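Long-range contacts in cadherin-23 (Mus musculus, PDB 5UZ8), which probably serves as a calcium-dependent adhesion protein in hearing, its extracellular cadherin repeats helping to carry force in inner-ear mechanotransduction: residues Tyr288-Leu293 with Met310-Val315; Trp81-Val86 with Pro101-Ile106; Gly160-Asn165 with Ser175-Glu180. All blocks are in the same frame, centred on the assembly; numbering follows the deposited sequence.

Contact 1: residues Tyr288-Leu293 with Met310-Val315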
# COMPACT_ATOMS: atom_id res chain seq x y z
N TYR A 288 70.52 1.92 -7.01
CA TYR A 288 70.40 0.58 -6.45
C TYR A 288 69.07 0.33 -5.72
O TYR A 288 68.73 -0.82 -5.44
CB TYR A 288 71.59 0.27 -5.51
CG TYR A 288 71.46 0.97 -4.17
CD1 TYR A 288 71.88 2.28 -4.01
CD2 TYR A 288 70.88 0.32 -3.06
CE1 TYR A 288 71.76 2.94 -2.78
CE2 TYR A 288 70.74 0.98 -1.84
CZ TYR A 288 71.18 2.30 -1.72
OH TYR A 288 71.02 3.00 -0.55
N GLU A 289 68.35 1.39 -5.36
CA GLU A 289 67.19 1.27 -4.44
C GLU A 289 65.97 0.66 -5.13
O GLU A 289 65.69 0.96 -6.29
CB GLU A 289 66.86 2.62 -3.81
CG GLU A 289 68.06 3.21 -3.07
CD GLU A 289 67.68 4.29 -2.07
OE1 GLU A 289 68.01 5.47 -2.30
OE2 GLU A 289 66.98 3.93 -1.09
N ARG A 290 65.26 -0.20 -4.40
CA ARG A 290 64.02 -0.84 -4.88
C ARG A 290 63.07 -0.97 -3.69
O ARG A 290 63.48 -1.37 -2.60
CB ARG A 290 64.26 -2.24 -5.41
CG ARG A 290 65.27 -2.33 -6.55
CD ARG A 290 65.00 -3.55 -7.47
NE ARG A 290 64.01 -4.48 -6.92
CZ ARG A 290 62.92 -4.96 -7.55
NH1 ARG A 290 62.66 -4.67 -8.84
NH2 ARG A 290 62.10 -5.78 -6.90
N PHE A 291 61.82 -0.63 -3.91
CA PHE A 291 60.85 -0.59 -2.84
C PHE A 291 59.64 -1.40 -3.28
O PHE A 291 59.26 -1.33 -4.46
CB PHE A 291 60.42 0.84 -2.60
CG PHE A 291 61.55 1.76 -2.28
CD1 PHE A 291 62.24 2.42 -3.29
CD2 PHE A 291 61.95 1.95 -0.97
CE1 PHE A 291 63.29 3.26 -3.00
CE2 PHE A 291 62.98 2.83 -0.67
CZ PHE A 291 63.66 3.46 -1.69
N ASN A 292 59.08 -2.19 -2.36
CA ASN A 292 57.72 -2.72 -2.56
C ASN A 292 56.88 -2.20 -1.41
O ASN A 292 56.92 -2.69 -0.30
CB ASN A 292 57.64 -4.24 -2.74
CG ASN A 292 56.41 -4.67 -3.57
OD1 ASN A 292 55.67 -3.84 -4.09
ND2 ASN A 292 56.20 -5.96 -3.69
N LEU A 293 56.16 -1.13 -1.72
CA LEU A 293 55.37 -0.38 -0.74
C LEU A 293 53.99 -1.00 -0.65
O LEU A 293 53.52 -1.64 -1.62
CB LEU A 293 55.21 1.06 -1.18
CG LEU A 293 56.51 1.82 -1.47
CD1 LEU A 293 56.26 3.23 -2.01
CD2 LEU A 293 57.33 1.86 -0.21
N MET A 310 49.95 -3.36 -3.64
CA MET A 310 51.40 -3.20 -3.56
C MET A 310 51.87 -2.30 -4.69
O MET A 310 51.28 -2.28 -5.78
CB MET A 310 52.09 -4.57 -3.60
CG MET A 310 51.75 -5.47 -2.41
SD MET A 310 51.94 -4.65 -0.81
CE MET A 310 51.23 -5.81 0.36
N LEU A 311 52.93 -1.54 -4.42
CA LEU A 311 53.48 -0.59 -5.38
C LEU A 311 55.00 -0.83 -5.44
O LEU A 311 55.69 -0.59 -4.45
CB LEU A 311 53.18 0.85 -4.98
CG LEU A 311 53.86 1.97 -5.81
CD1 LEU A 311 53.47 1.90 -7.27
CD2 LEU A 311 53.59 3.35 -5.23
N LEU A 312 55.46 -1.37 -6.56
CA LEU A 312 56.89 -1.58 -6.77
C LEU A 312 57.46 -0.28 -7.32
O LEU A 312 56.92 0.27 -8.28
CB LEU A 312 57.13 -2.71 -7.75
CG LEU A 312 58.54 -2.84 -8.33
CD1 LEU A 312 59.63 -2.89 -7.25
CD2 LEU A 312 58.58 -4.05 -9.25
N VAL A 313 58.53 0.22 -6.71
CA VAL A 313 59.22 1.41 -7.24
C VAL A 313 60.67 1.07 -7.51
O VAL A 313 61.39 0.67 -6.60
CB VAL A 313 59.18 2.57 -6.26
CG1 VAL A 313 59.82 3.80 -6.89
CG2 VAL A 313 57.75 2.86 -5.83
N GLU A 314 61.08 1.17 -8.77
CA GLU A 314 62.48 0.98 -9.15
C GLU A 314 63.09 2.33 -9.49
O GLU A 314 62.38 3.27 -9.85
CB GLU A 314 62.64 -0.02 -10.31
CG GLU A 314 62.15 0.46 -11.67
CD GLU A 314 62.70 -0.38 -12.82
OE1 GLU A 314 62.51 0.03 -14.00
OE2 GLU A 314 63.32 -1.44 -12.55
N VAL A 315 64.40 2.44 -9.34
CA VAL A 315 65.05 3.71 -9.58
C VAL A 315 65.88 3.53 -10.84
O VAL A 315 66.65 2.57 -10.92
CB VAL A 315 65.94 4.15 -8.40
CG1 VAL A 315 66.58 5.50 -8.68
CG2 VAL A 315 65.14 4.20 -7.10
O HOH W 1 66.08 0.16 -8.74

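Contact 2: residues Trp81-Val86 with Pro101-Ile106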
# COMPACT_ATOMS: atom_id res chain seq x y z
N TRP A 81 -33.78 -0.89 7.19
CA TRP A 81 -35.19 -1.24 7.12
C TRP A 81 -36.02 -0.02 6.70
O TRP A 81 -35.82 1.07 7.22
CB TRP A 81 -35.68 -1.76 8.49
CG TRP A 81 -35.09 -3.10 8.80
CD1 TRP A 81 -33.94 -3.33 9.46
CD2 TRP A 81 -35.61 -4.38 8.43
NE1 TRP A 81 -33.69 -4.71 9.53
CE2 TRP A 81 -34.71 -5.36 8.89
CE3 TRP A 81 -36.78 -4.79 7.76
CZ2 TRP A 81 -34.93 -6.72 8.71
CZ3 TRP A 81 -37.00 -6.16 7.57
CH2 TRP A 81 -36.08 -7.11 8.04
N LEU A 82 -36.91 -0.20 5.74
CA LEU A 82 -37.93 0.81 5.44
C LEU A 82 -39.25 0.27 5.97
O LEU A 82 -39.82 -0.66 5.38
CB LEU A 82 -38.05 1.08 3.95
CG LEU A 82 -36.81 1.71 3.31
CD1 LEU A 82 -36.95 1.78 1.80
CD2 LEU A 82 -36.53 3.06 3.93
N ASN A 83 -39.73 0.83 7.08
CA ASN A 83 -40.98 0.39 7.69
C ASN A 83 -42.06 1.45 7.50
O ASN A 83 -41.79 2.66 7.49
CB ASN A 83 -40.76 0.06 9.17
CG ASN A 83 -39.65 -0.95 9.39
OD1 ASN A 83 -39.40 -1.80 8.52
ND2 ASN A 83 -38.94 -0.84 10.49
N PHE A 84 -43.30 0.98 7.34
CA PHE A 84 -44.44 1.85 7.21
C PHE A 84 -45.72 1.05 7.42
O PHE A 84 -45.69 -0.17 7.60
CB PHE A 84 -44.45 2.58 5.85
CG PHE A 84 -44.39 1.69 4.67
CD1 PHE A 84 -43.16 1.17 4.23
CD2 PHE A 84 -45.54 1.33 3.99
CE1 PHE A 84 -43.10 0.36 3.12
CE2 PHE A 84 -45.48 0.49 2.87
CZ PHE A 84 -44.25 0.02 2.44
N THR A 85 -46.82 1.77 7.41
CA THR A 85 -48.13 1.21 7.58
C THR A 85 -48.92 1.47 6.31
O THR A 85 -48.88 2.58 5.77
CB THR A 85 -48.81 1.91 8.74
OG1 THR A 85 -48.13 1.57 9.94
CG2 THR A 85 -50.25 1.52 8.87
N VAL A 86 -49.66 0.46 5.86
CA VAL A 86 -50.62 0.63 4.78
C VAL A 86 -52.01 0.68 5.39
O VAL A 86 -52.35 -0.17 6.22
CB VAL A 86 -50.58 -0.54 3.78
CG1 VAL A 86 -51.61 -0.31 2.70
CG2 VAL A 86 -49.20 -0.68 3.14
N PRO A 101 -48.73 -3.34 9.19
CA PRO A 101 -47.34 -2.94 8.99
C PRO A 101 -46.69 -3.60 7.80
O PRO A 101 -47.00 -4.77 7.44
CB PRO A 101 -46.63 -3.38 10.29
CG PRO A 101 -47.66 -3.97 11.16
CD PRO A 101 -48.89 -4.20 10.38
N VAL A 102 -45.75 -2.86 7.23
CA VAL A 102 -44.86 -3.37 6.20
C VAL A 102 -43.42 -3.18 6.65
O VAL A 102 -43.06 -2.12 7.18
CB VAL A 102 -45.10 -2.70 4.82
CG1 VAL A 102 -44.14 -3.28 3.77
CG2 VAL A 102 -46.54 -2.92 4.35
N TYR A 103 -42.61 -4.21 6.42
CA TYR A 103 -41.19 -4.18 6.78
C TYR A 103 -40.37 -4.53 5.52
O TYR A 103 -40.33 -5.70 5.12
CB TYR A 103 -40.87 -5.16 7.91
CG TYR A 103 -41.71 -5.00 9.18
CD1 TYR A 103 -41.48 -3.97 10.07
CD2 TYR A 103 -42.72 -5.91 9.49
CE1 TYR A 103 -42.24 -3.82 11.24
CE2 TYR A 103 -43.49 -5.76 10.62
CZ TYR A 103 -43.25 -4.73 11.50
OH TYR A 103 -44.00 -4.64 12.64
N LEU A 104 -39.73 -3.53 4.92
CA LEU A 104 -38.87 -3.79 3.77
C LEU A 104 -37.43 -3.93 4.23
O LEU A 104 -36.85 -3.02 4.83
CB LEU A 104 -39.00 -2.69 2.70
CG LEU A 104 -40.39 -2.43 2.17
CD1 LEU A 104 -40.33 -1.26 1.17
CD2 LEU A 104 -41.00 -3.67 1.54
N GLU A 105 -36.86 -5.09 3.93
CA GLU A 105 -35.53 -5.49 4.38
C GLU A 105 -34.54 -5.05 3.32
O GLU A 105 -34.53 -5.58 2.21
CB GLU A 105 -35.49 -7.00 4.56
CG GLU A 105 -34.17 -7.60 5.04
CD GLU A 105 -34.30 -9.09 5.34
OE1 GLU A 105 -35.33 -9.71 5.00
OE2 GLU A 105 -33.39 -9.65 5.94
N ILE A 106 -33.73 -4.05 3.63
CA ILE A 106 -32.77 -3.55 2.65
C ILE A 106 -31.59 -4.52 2.54
O ILE A 106 -31.08 -5.01 3.55
CB ILE A 106 -32.33 -2.10 2.97
CG1 ILE A 106 -33.54 -1.18 3.16
CG2 ILE A 106 -31.46 -1.54 1.86
CD1 ILE A 106 -34.57 -1.30 2.06

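Contact 3: residues Gly160-Asn165 with Ser175-Glu180. With CA (calcium ion), chain G; CA (calcium ion), chain F; GSH (glutathione), chain L.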
# COMPACT_ATOMS: atom_id res chain seq x y z
N GLY A 160 10.48 -10.26 -5.31
CA GLY A 160 11.11 -11.27 -4.47
C GLY A 160 11.79 -10.72 -3.23
O GLY A 160 12.41 -11.51 -2.50
N LYS A 161 11.66 -9.41 -2.97
CA LYS A 161 12.30 -8.79 -1.82
C LYS A 161 11.33 -8.53 -0.67
O LYS A 161 11.78 -8.48 0.48
CB LYS A 161 12.91 -7.43 -2.21
CG LYS A 161 13.80 -7.44 -3.46
CD LYS A 161 14.76 -8.59 -3.50
CE LYS A 161 15.84 -8.41 -2.48
NZ LYS A 161 16.91 -9.45 -2.68
N PHE A 162 10.06 -8.30 -0.98
CA PHE A 162 9.02 -7.99 -0.00
C PHE A 162 7.77 -8.83 -0.23
O PHE A 162 7.47 -9.25 -1.36
CB PHE A 162 8.63 -6.52 -0.11
CG PHE A 162 9.79 -5.60 0.04
CD1 PHE A 162 10.29 -5.31 1.29
CD2 PHE A 162 10.46 -5.12 -1.09
CE1 PHE A 162 11.41 -4.51 1.44
CE2 PHE A 162 11.57 -4.30 -0.94
CZ PHE A 162 12.04 -4.00 0.32
N ALA A 163 7.05 -9.05 0.86
CA ALA A 163 5.80 -9.77 0.84
C ALA A 163 4.81 -9.10 1.76
O ALA A 163 5.19 -8.39 2.70
CB ALA A 163 6.01 -11.21 1.29
N ILE A 164 3.55 -9.29 1.46
CA ILE A 164 2.49 -8.71 2.28
C ILE A 164 1.61 -9.81 2.81
O ILE A 164 1.34 -10.79 2.11
CB ILE A 164 1.62 -7.70 1.48
CG1 ILE A 164 0.73 -6.88 2.42
CG2 ILE A 164 0.77 -8.40 0.42
CD1 ILE A 164 0.23 -5.56 1.80
N ASN A 165 1.19 -9.67 4.07
CA ASN A 165 0.22 -10.59 4.63
C ASN A 165 -1.18 -10.21 4.12
O ASN A 165 -1.60 -9.07 4.28
CB ASN A 165 0.32 -10.62 6.16
CG ASN A 165 -0.62 -11.61 6.77
OD1 ASN A 165 -1.79 -11.34 6.82
ND2 ASN A 165 -0.10 -12.80 7.24
N SER A 175 13.53 -11.35 1.26
CA SER A 175 14.92 -11.75 1.11
C SER A 175 15.84 -10.55 1.34
O SER A 175 15.41 -9.41 1.34
CB SER A 175 15.17 -12.33 -0.27
OG SER A 175 14.81 -11.33 -1.19
N SER A 176 17.12 -10.81 1.55
CA SER A 176 18.01 -9.76 2.05
C SER A 176 18.18 -8.60 1.06
O SER A 176 18.16 -8.79 -0.17
CB SER A 176 19.37 -10.35 2.44
OG SER A 176 19.97 -10.94 1.33
N LEU A 177 18.29 -7.41 1.61
CA LEU A 177 18.44 -6.21 0.84
C LEU A 177 19.93 -5.90 0.67
O LEU A 177 20.78 -6.44 1.37
CB LEU A 177 17.72 -5.06 1.55
CG LEU A 177 16.23 -5.34 1.80
CD1 LEU A 177 15.53 -4.11 2.38
CD2 LEU A 177 15.47 -5.84 0.58
N ASP A 178 20.21 -5.04 -0.30
CA ASP A 178 21.55 -4.55 -0.59
C ASP A 178 21.40 -3.18 -1.19
O ASP A 178 21.02 -3.03 -2.37
CB ASP A 178 22.27 -5.52 -1.53
CG ASP A 178 23.70 -5.10 -1.85
OD1 ASP A 178 24.17 -4.05 -1.33
OD2 ASP A 178 24.35 -5.82 -2.65
N ARG A 179 21.72 -2.15 -0.41
CA ARG A 179 21.64 -0.79 -0.95
C ARG A 179 22.42 -0.58 -2.26
O ARG A 179 22.02 0.20 -3.14
CB ARG A 179 22.12 0.22 0.07
CG ARG A 179 21.69 1.64 -0.31
CD ARG A 179 22.57 2.66 0.39
NE ARG A 179 23.93 2.54 -0.12
CZ ARG A 179 24.37 3.05 -1.27
NH1 ARG A 179 23.63 3.87 -2.02
NH2 ARG A 179 25.62 2.80 -1.64
N GLU A 180 23.56 -1.27 -2.34
CA GLU A 180 24.42 -1.12 -3.48
C GLU A 180 23.80 -1.69 -4.80
O GLU A 180 24.19 -1.27 -5.89
CB GLU A 180 25.76 -1.79 -3.20
CG GLU A 180 26.71 -0.99 -2.32
CD GLU A 180 26.31 -0.91 -0.87
OE1 GLU A 180 26.26 0.22 -0.33
OE2 GLU A 180 26.05 -1.95 -0.24
CA CA G . 25.42 -3.90 0.67
CA CA F . 26.57 -0.36 1.96
N1 GSH L . 26.49 -10.62 -0.65
CA1 GSH L . 26.54 -9.68 0.46
C1 GSH L . 25.13 -9.35 0.87
O11 GSH L . 24.19 -9.84 0.20
O12 GSH L . 24.96 -8.57 1.85
CB1 GSH L . 27.29 -8.39 0.07
CG1 GSH L . 26.58 -7.62 -1.05
CD1 GSH L . 27.16 -6.23 -1.20
OE1 GSH L . 26.97 -5.36 -0.36
N2 GSH L . 27.85 -6.02 -2.32
CA2 GSH L . 28.31 -4.71 -2.73
C2 GSH L . 27.80 -4.35 -4.09
O2 GSH L . 28.45 -3.59 -4.78
CB2 GSH L . 29.84 -4.67 -2.67
SG2 GSH L . 30.35 -4.91 -0.96
N3 GSH L . 26.60 -4.84 -4.44
CA3 GSH L . 25.94 -4.52 -5.69
C3 GSH L . 25.75 -5.74 -6.58
O31 GSH L . 25.28 -5.53 -7.72
O32 GSH L . 26.02 -6.89 -6.14
O HOH W 2 24.18 -5.93 1.26

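Contact 1: residues Tyr288-Leu293 with Met310-Val315
F291 and V313 face each other as an antiparallel hydrogen-bonded pair: F291 N reaches V313 O at 3.0 Å, and V313 N returns to F291 O at 2.8 Å. Their CB atoms stand 4.2 Å apart; the V313 carbonyl oxygen lies at the edge of the F291 ring, near its plane, and F270 meets the ring edge-to-face. On the same side of the sheet L293 and L311 lie side by side and point the same way, while L293 CD1 crosses to V313 CG2 at 4.1 Å; branched apolar chains suit these three buried positions. The other side carries R290, N292, L312 and E314. The arginine chain bends at its third torsion (chi3 -10°), which lays the guanidinium over L312, whose CD1 sits above one face, 3.8 Å from R290 NH2. Arginine suits this more exposed side, its flat group covering a leucine methyl while its charge stays near the surface. In the conformer given, N292 OD1 accepts from Q227, on the adjoining strand 227-233. Where the strands part, water 1 links E289 O and V315 N, accepting from the latter at 2.9 Å. The pairing is that of an antiparallel beta hairpin, strands 290-298 and 306-316, within the Greek-key beta-sandwich of a cadherin repeat.

Contact 2: residues Trp81-Val86 with Pro101-Ile106
W81 sets its CG anti to the carbonyl carbon (chi1 -70°) and F84 takes the less common position between backbone N and carbonyl carbon (chi1 55°); the two rings thereby lean over the partner strand on opposite faces of the sheet. The indole lies alongside E105, whose extended chain points the same way, with ring and carboxylate planes 16° apart. E105 CA makes a CH-pi contact over the six-membered ring, 3.9 Å from its centroid, and E105 CB lies 3.5 Å from W81 CZ3. On the inner face V102 CB sits over the F84 ring, 3.8 Å from the centroid, while L104 CD1 meets the ring's edge in plane. V86 CG2 closes on V102 CG2 at 3.7 Å, and L82 CD1 reaches I106 CD1 at 3.9 Å. Apolar residues suit this side because I30 packs against V102 and L104, and L49 and L52 against F84. Along the backbone, L82 pairs with L104 and F84 with V102 through two hydrogen bonds each, V102 N to F84 O being 2.7 Å. CH-pi contacts thus occur on both faces: the inner one is wholly apolar, whereas the outer one sets an indole against the aliphatic part of a charged glutamate.

Contact 3: residues Gly160-Asn165 with Ser175-Glu180
K161 and S175 bring the two backbones closest, their CA atoms 4.9 Å apart, where strand 162-164 begins and the chain has just left strand 170-173. Between these two segments the main chains share a single weak bond, S175 N to K161 O; K161 also bonds with L174. G160 has a positive phi (70°), a conformation that glycine adopts easily, and its carbonyl accepts from S175 OG at 2.7 Å. Serine suits the spot because its short hydroxyl reaches this carbonyl of the neighbouring segment. The K161 chain folds at its second and third torsions (chi2 -45°, chi3 -71°), curling the ammonium back so that NZ donates to S176 O at 2.9 Å and, weakly, to S175 OG, while CE packs on L177 CD2. Cut back to an alanine, the position is likely to leave S176 O without its ammonium donor and L177 without the aliphatic chain beside it. That leucine packs its CD2 at 3.9 Å from F162 CZ, the two side chains crossing at about a right angle; bulky apolar groups fit because both also touch strand 184-193. Farther along, D178 OD1 accepts from E180 N in an Asx turn and also binds one calcium ion at 2.4 Å. E180 OE2 binds that same ion at 2.2 Å, and both carboxylate oxygens of E180 bind the second calcium, so this glutamate bridges the pair. E127 and D218 complete the protein ligands of the first. Glutathione enters the same shell: its OE1 coordinates the first calcium, and its N3 donates to D178 OD2 at 3.0 Å. R179 NH2 forms a salt bridge with E180 OE1. The chemistry therefore changes along 175-180, from neutral contacts beside K161 to carboxylates whose charge is probably balanced mainly by calcium, with R179 and K181 contributing.

In the fold
The three contacts follow one another along an elongated chain, each in a different cadherin domain. Contact 2 lies in the first, contact 3 in the second and contact 1 in the third. Contacts 1 and 2 are on opposite sides of the chain's centre, their own centres 102 Å apart; contact 3 stands between, its centre 55 Å from that of contact 2 and 48 Å from that of contact 1. None touches another. Contacts 1 and 2 pair the strands of corresponding hairpins in the first and third domains, whereas contact 3 alone supplies calcium and glutathione ligands, at the junction with the third domain. Contact 2 comes near a metal too: the I106 side chain is about 8 Å from a bound calcium ion.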